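Local coordinates for protein tudor (Drosophila melanogaster, PDB 3NTK), which recognises methylarginine-bearing Aubergine through its Tudor domains and is required in oogenesis for primordial germ cell formation and normal abdominal segmentation, at residues Gln127-Thr132 with Leu155-Lys160. Sequence-based numbering, arbitrary orientation.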
ATOM      1  N   GLN A 127      -8.181 -15.040  -0.519  1.00 28.08           N
ATOM      2  CA  GLN A 127      -7.263 -14.761   0.584  1.00 32.01           C
ATOM      3  C   GLN A 127      -6.054 -15.703   0.561  1.00 32.18           C
ATOM      4  O   GLN A 127      -4.905 -15.256   0.570  1.00 31.74           O
ATOM      5  CB  GLN A 127      -7.985 -14.903   1.926  1.00 34.44           C
ATOM      6  CG  GLN A 127      -7.147 -14.472   3.117  1.00 40.79           C
ATOM      7  CD  GLN A 127      -7.032 -12.963   3.233  1.00 43.38           C
ATOM      8  OE1 GLN A 127      -6.174 -12.449   3.949  1.00 47.68           O
ATOM      9  NE2 GLN A 127      -7.909 -12.247   2.542  1.00 45.38           N
ATOM     10  N   SER A 128      -6.319 -17.006   0.525  1.00 31.41           N
ATOM     11  CA  SER A 128      -5.252 -18.005   0.510  1.00 33.17           C
ATOM     12  C   SER A 128      -4.487 -18.034  -0.812  1.00 31.83           C
ATOM     13  O   SER A 128      -3.300 -18.363  -0.848  1.00 32.48           O
ATOM     14  CB  SER A 128      -5.828 -19.395   0.809  1.00 34.82           C
ATOM     15  OG  SER A 128      -6.717 -19.818  -0.209  1.00 36.91           O
ATOM     16  N   PHE A 129      -5.160 -17.692  -1.902  1.00 31.12           N
ATOM     17  CA  PHE A 129      -4.516 -17.682  -3.206  1.00 31.83           C
ATOM     18  C   PHE A 129      -3.471 -16.567  -3.242  1.00 33.00           C
ATOM     19  O   PHE A 129      -2.353 -16.761  -3.725  1.00 31.75           O
ATOM     20  CB  PHE A 129      -5.569 -17.474  -4.303  1.00 32.11           C
ATOM     21  CG  PHE A 129      -5.013 -17.491  -5.699  1.00 32.34           C
ATOM     22  CD1 PHE A 129      -4.478 -16.337  -6.266  1.00 32.47           C
ATOM     23  CD2 PHE A 129      -5.025 -18.664  -6.450  1.00 33.55           C
ATOM     24  CE1 PHE A 129      -3.966 -16.349  -7.563  1.00 33.49           C
ATOM     25  CE2 PHE A 129      -4.514 -18.686  -7.746  1.00 33.98           C
ATOM     26  CZ  PHE A 129      -3.984 -17.524  -8.304  1.00 34.35           C
ATOM     27  N   ILE A 130      -3.841 -15.408  -2.704  1.00 32.72           N
ATOM     28  CA  ILE A 130      -2.957 -14.249  -2.667  1.00 35.73           C
ATOM     29  C   ILE A 130      -1.820 -14.423  -1.662  1.00 36.92           C
ATOM     30  O   ILE A 130      -0.671 -14.091  -1.958  1.00 35.20           O
ATOM     31  CB  ILE A 130      -3.738 -12.966  -2.293  1.00 35.30           C
ATOM     32  CG1 ILE A 130      -4.862 -12.720  -3.304  1.00 37.08           C
ATOM     33  CG2 ILE A 130      -2.790 -11.777  -2.245  1.00 36.99           C
ATOM     34  CD1 ILE A 130      -4.389 -12.517  -4.727  1.00 38.60           C
ATOM     35  N   ASP A 131      -2.142 -14.939  -0.479  1.00 39.58           N
ATOM     36  CA  ASP A 131      -1.140 -15.141   0.562  1.00 42.84           C
ATOM     37  C   ASP A 131       0.001 -16.034   0.094  1.00 43.66           C
ATOM     38  O   ASP A 131       1.127 -15.907   0.565  1.00 44.71           O
ATOM     39  CB  ASP A 131      -1.774 -15.751   1.817  1.00 45.23           C
ATOM     40  CG  ASP A 131      -2.693 -14.782   2.542  1.00 49.06           C
ATOM     41  OD1 ASP A 131      -2.318 -13.599   2.695  1.00 51.88           O
ATOM     42  OD2 ASP A 131      -3.785 -15.206   2.973  1.00 51.29           O
ATOM     43  N   THR A 132      -0.300 -16.932  -0.836  1.00 44.19           N
ATOM     44  CA  THR A 132       0.690 -17.861  -1.368  1.00 45.06           C
ATOM     45  C   THR A 132       1.558 -17.233  -2.457  1.00 44.89           C
ATOM     46  O   THR A 132       2.645 -17.729  -2.758  1.00 43.20           O
ATOM     47  CB  THR A 132      -0.006 -19.110  -1.955  1.00 45.28           C
ATOM     48  OG1 THR A 132      -0.728 -19.784  -0.918  1.00 47.67           O
ATOM     49  CG2 THR A 132       1.009 -20.065  -2.560  1.00 47.03           C
ATOM     50  N   LEU A 155      -9.265  -7.843 -11.373  1.00 24.20           N
ATOM     51  CA  LEU A 155      -7.985  -8.495 -11.130  1.00 24.27           C
ATOM     52  C   LEU A 155      -7.676  -9.645 -12.086  1.00 24.06           C
ATOM     53  O   LEU A 155      -8.556 -10.437 -12.439  1.00 24.01           O
ATOM     54  CB  LEU A 155      -7.947  -8.997  -9.682  1.00 26.32           C
ATOM     55  CG  LEU A 155      -6.661  -9.626  -9.140  1.00 26.86           C
ATOM     56  CD1 LEU A 155      -5.558  -8.587  -9.092  1.00 27.29           C
ATOM     57  CD2 LEU A 155      -6.924 -10.196  -7.749  1.00 29.22           C
ATOM     58  N   PHE A 156      -6.415  -9.723 -12.494  1.00 24.67           N
ATOM     59  CA  PHE A 156      -5.955 -10.772 -13.394  1.00 24.49           C
ATOM     60  C   PHE A 156      -4.675 -11.404 -12.872  1.00 24.99           C
ATOM     61  O   PHE A 156      -3.909 -10.784 -12.130  1.00 23.65           O
ATOM     62  CB  PHE A 156      -5.697 -10.215 -14.797  1.00 26.11           C
ATOM     63  CG  PHE A 156      -6.907  -9.594 -15.439  1.00 28.87           C
ATOM     64  CD1 PHE A 156      -7.402  -8.377 -14.986  1.00 31.23           C
ATOM     65  CD2 PHE A 156      -7.562 -10.239 -16.483  1.00 31.59           C
ATOM     66  CE1 PHE A 156      -8.538  -7.808 -15.562  1.00 32.70           C
ATOM     67  CE2 PHE A 156      -8.700  -9.679 -17.067  1.00 33.19           C
ATOM     68  CZ  PHE A 156      -9.188  -8.461 -16.604  1.00 33.39           C
ATOM     69  N   TYR A 157      -4.447 -12.650 -13.264  1.00 25.14           N
ATOM     70  CA  TYR A 157      -3.248 -13.368 -12.863  1.00 26.79           C
ATOM     71  C   TYR A 157      -2.760 -14.075 -14.123  1.00 29.22           C
ATOM     72  O   TYR A 157      -3.495 -14.857 -14.724  1.00 28.17           O
ATOM     73  CB  TYR A 157      -3.573 -14.372 -11.761  1.00 27.55           C
ATOM     74  CG  TYR A 157      -2.365 -15.111 -11.250  1.00 31.31           C
ATOM     75  CD1 TYR A 157      -1.272 -14.426 -10.717  1.00 33.06           C
ATOM     76  CD2 TYR A 157      -2.311 -16.502 -11.302  1.00 34.60           C
ATOM     77  CE1 TYR A 157      -0.153 -15.112 -10.248  1.00 36.84           C
ATOM     78  CE2 TYR A 157      -1.205 -17.195 -10.836  1.00 36.44           C
ATOM     79  CZ  TYR A 157      -0.133 -16.498 -10.314  1.00 37.09           C
ATOM     80  OH  TYR A 157       0.953 -17.198  -9.858  1.00 39.40           O
ATOM     81  N   GLN A 158      -1.527 -13.783 -14.524  1.00 32.40           N
ATOM     82  CA  GLN A 158      -0.971 -14.346 -15.748  1.00 34.80           C
ATOM     83  C   GLN A 158      -1.847 -13.852 -16.900  1.00 35.13           C
ATOM     84  O   GLN A 158      -2.078 -14.553 -17.882  1.00 35.54           O
ATOM     85  CB  GLN A 158      -0.959 -15.873 -15.688  1.00 36.96           C
ATOM     86  CG  GLN A 158       0.038 -16.429 -14.684  1.00 40.70           C
ATOM     87  CD  GLN A 158       0.146 -17.937 -14.748  1.00 43.72           C
ATOM     88  OE1 GLN A 158       0.298 -18.511 -15.826  1.00 46.63           O
ATOM     89  NE2 GLN A 158       0.081 -18.589 -13.591  1.00 45.17           N
ATOM     90  N   SER A 159      -2.336 -12.624 -16.748  1.00 35.94           N
ATOM     91  CA  SER A 159      -3.183 -11.970 -17.743  1.00 36.33           C
ATOM     92  C   SER A 159      -4.540 -12.630 -17.983  1.00 35.96           C
ATOM     93  O   SER A 159      -5.174 -12.395 -19.013  1.00 36.81           O
ATOM     94  CB  SER A 159      -2.425 -11.836 -19.068  1.00 38.59           C
ATOM     95  OG  SER A 159      -1.307 -10.976 -18.911  1.00 40.70           O
ATOM     96  N   LYS A 160      -4.984 -13.449 -17.035  1.00 34.66           N
ATOM     97  CA  LYS A 160      -6.286 -14.109 -17.138  1.00 33.63           C
ATOM     98  C   LYS A 160      -7.157 -13.664 -15.962  1.00 32.11           C
ATOM     99  O   LYS A 160      -6.646 -13.441 -14.863  1.00 28.24           O
ATOM    100  CB  LYS A 160      -6.126 -15.629 -17.096  1.00 35.98           C
ATOM    101  CG  LYS A 160      -5.266 -16.202 -18.209  1.00 39.57           C
ATOM    102  CD  LYS A 160      -5.875 -15.935 -19.572  1.00 42.85           C
ATOM    103  CE  LYS A 160      -4.919 -16.342 -20.683  1.00 45.64           C
ATOM    104  NZ  LYS A 160      -3.650 -15.561 -20.608  1.00 47.96           N
TER
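Y157 N donates to K160 O at 2.8 Å, and K160 N returns a bond to Y157 O at 3.1 Å, so both backbone polar groups of Y157 are engaged where strand 151-157 ends in a type I' turn. From this closed hairpin end the tyrosine ring extends to meet F129 of helix 120-131. The pair is T-shaped: F129 points its CE1–CZ edge at one face of Y157, with planes at 88° and centroids 5.3 Å apart. The closest approach, F129 CZ to Y157 CD2, is 3.6 Å, and CZ also lies 3.8 Å from Y157 CE2, so the edge meets the CD2 side of the ring rather than its middle. Each ring carries CG anti to its backbone N (chi1 -178° in F129, -177° in Y157), which sends the two side chains out from helix and strand to meet between them. The opposite face of Y157 has Q158 CG 4.0 Å above it, near the rim. Y157 OH is hydrogen-bonded to E136, while F129 also packs on F138 and I162 and makes a cation-pi contact with R133. An alanine in place of Y157 would probably leave the F129 edge without its aromatic face and E136 without a hydroxyl partner. Beside F129, T132 OG1 donates to the carbonyl O of S128, four residues earlier, at 2.9 Å. The arrangement joins helix 120-131 to the hairpin end of strand 151-157 in the OB-fold, staphylococcal nuclease-like part of an extended Tudor domain.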